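Local atomic coordinates of AlgW protein (Pseudomonas aeruginosa, PDB entry 7CO3), a protein that probably acts as an HtrA-type serine endopeptidase, with a trypsin-like protease domain followed by a PDZ domain, and here carries a bound peptide. Residues S148-T152 with L373-P377. The protein carries 1 engineered substitution. Numbering follows the deposited sequence.
Sequences SDPET and LRPPP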
loop_
_atom_site.group_PDB
_atom_site.type_symbol
_atom_site.label_atom_id
_atom_site.label_comp_id
_atom_site.label_asym_id
_atom_site.label_seq_id
_atom_site.Cartn_x
_atom_site.Cartn_y
_atom_site.Cartn_z
ATOM N N SER B 148 29.402 -7.600 -12.334
ATOM C CA SER B 148 28.470 -6.702 -11.691
ATOM C C SER B 148 28.675 -5.338 -12.318
ATOM O O SER B 148 29.688 -5.100 -12.978
ATOM C CB SER B 148 28.668 -6.724 -10.160
ATOM O OG SER B 148 29.948 -6.266 -9.809
ATOM N N ASP B 149 27.689 -4.457 -12.144
ATOM C CA ASP B 149 27.691 -3.139 -12.777
ATOM C C ASP B 149 27.121 -2.119 -11.805
ATOM O O ASP B 149 25.942 -1.754 -11.866
ATOM C CB ASP B 149 26.932 -3.131 -14.107
ATOM C CG ASP B 149 26.934 -1.742 -14.782
ATOM O OD1 ASP B 149 27.960 -1.040 -14.736
ATOM O OD2 ASP B 149 25.915 -1.339 -15.362
ATOM N N PRO B 150 27.951 -1.617 -10.906
ATOM C CA PRO B 150 27.475 -0.656 -9.915
ATOM C C PRO B 150 26.800 0.566 -10.497
ATOM O O PRO B 150 25.994 1.198 -9.811
ATOM C CB PRO B 150 28.761 -0.279 -9.170
ATOM C CG PRO B 150 29.633 -1.503 -9.301
ATOM C CD PRO B 150 29.334 -2.062 -10.651
ATOM N N GLU B 151 27.116 0.970 -11.719
ATOM C CA GLU B 151 26.561 2.244 -12.147
ATOM C C GLU B 151 25.145 2.091 -12.676
ATOM O O GLU B 151 24.486 3.098 -12.917
ATOM C CB GLU B 151 27.488 2.917 -13.148
ATOM C CG GLU B 151 28.931 3.014 -12.619
ATOM C CD GLU B 151 29.661 4.275 -13.062
ATOM O OE1 GLU B 151 29.113 5.385 -12.886
ATOM O OE2 GLU B 151 30.804 4.157 -13.559
ATOM N N THR B 152 24.656 0.863 -12.858
ATOM C CA THR B 152 23.224 0.657 -13.047
ATOM C C THR B 152 22.588 -0.125 -11.911
ATOM O O THR B 152 21.411 -0.467 -12.017
ATOM C CB THR B 152 22.937 -0.073 -14.356
ATOM O OG1 THR B 152 23.531 -1.367 -14.292
ATOM C CG2 THR B 152 23.474 0.691 -15.570
ATOM N N LEU B 373 38.533 4.184 -21.133
ATOM C CA LEU B 373 37.634 3.280 -20.414
ATOM C C LEU B 373 37.204 3.903 -19.091
ATOM O O LEU B 373 38.040 4.428 -18.341
ATOM C CB LEU B 373 38.338 1.950 -20.101
ATOM C CG LEU B 373 37.737 0.981 -19.053
ATOM C CD1 LEU B 373 37.833 -0.482 -19.487
ATOM C CD2 LEU B 373 38.336 1.090 -17.644
ATOM N N ARG B 374 35.846 3.787 -18.759
ATOM C CA ARG B 374 35.482 4.374 -17.475
ATOM C C ARG B 374 35.860 3.424 -16.346
ATOM O O ARG B 374 35.572 2.226 -16.435
ATOM C CB ARG B 374 34.001 4.691 -17.414
ATOM C CG ARG B 374 33.561 5.148 -16.057
ATOM C CD ARG B 374 32.044 5.570 -15.981
ATOM N NE ARG B 374 31.416 6.656 -16.717
ATOM C CZ ARG B 374 30.632 7.524 -16.126
ATOM N NH1 ARG B 374 30.332 7.373 -14.855
ATOM N NH2 ARG B 374 30.098 8.549 -16.816
ATOM N N PRO B 375 36.556 3.903 -15.312
ATOM C CA PRO B 375 37.041 3.007 -14.259
ATOM C C PRO B 375 35.870 2.414 -13.495
ATOM O O PRO B 375 34.710 2.619 -13.874
ATOM C CB PRO B 375 37.860 3.949 -13.363
ATOM C CG PRO B 375 37.132 5.234 -13.497
ATOM C CD PRO B 375 36.779 5.321 -14.953
ATOM N N PRO B 376 36.120 1.635 -12.443
ATOM C CA PRO B 376 35.081 1.460 -11.435
ATOM C C PRO B 376 34.812 2.778 -10.759
ATOM O O PRO B 376 35.732 3.600 -10.559
ATOM C CB PRO B 376 35.712 0.436 -10.469
ATOM C CG PRO B 376 36.862 -0.177 -11.219
ATOM C CD PRO B 376 37.349 0.893 -12.119
ATOM N N PRO B 377 33.544 3.077 -10.396
ATOM C CA PRO B 377 33.192 4.415 -9.919
ATOM C C PRO B 377 33.999 4.854 -8.697
ATOM O O PRO B 377 34.386 3.984 -7.915
ATOM C CB PRO B 377 31.702 4.277 -9.566
ATOM C CG PRO B 377 31.524 2.816 -9.280
ATOM C CD PRO B 377 32.418 2.131 -10.269
HETATM O O HOH W 1 31.983 2.031 -15.159
#
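Glu-151 and Arg-374 illustrate how a charged pair can join the protease barrel to the chain leaving the PDZ domain. Arg-374 leaves its backbone with CG anti to the backbone N and beside the carbonyl carbon (chi1 173°), which sends the chain out toward Glu-151. From CB onward the first atom to feel the carboxylate is CG, 3.9 Å from Glu-151 OE2. CD lies closer, with the same OE2 resting 3.1 Å from this methylene. The chain then bends at chi3, so that NE passes by and NH1 swings back to the acid. There NH1 makes a salt bridge to Glu-151 OE1 at 3.1 Å and a weak hydrogen bond to Glu-151 OE2 at 3.5 Å. The carboxylate and guanidinium planes stand 54° apart and NH1 alone of the guanidinium nitrogens meets the acid, so the pair is not a flat, two-pronged one. NH2 reaches further, to a weak hydrogen bond with the backbone of the bound peptide.

The acid is held from several directions: OE1 also bonds to Thr-211 OG1, while a water donates to OE2 and to Pro-375 O, bridging the two segments. Pro-377 closes another side, its CB 4.0 Å from Glu-151 CD, and its CG meets Pro-150 CB at 4.2 Å, a light apolar touch. Glu-151 and Arg-374 are both buried, whereas the neighbouring prolines are exposed residues. The arrangement belongs to the protease-PDZ junction of an HtrA-type protein, where the turn following barrel strand 140-149 meets the chain leaving the PDZ strand 366-373.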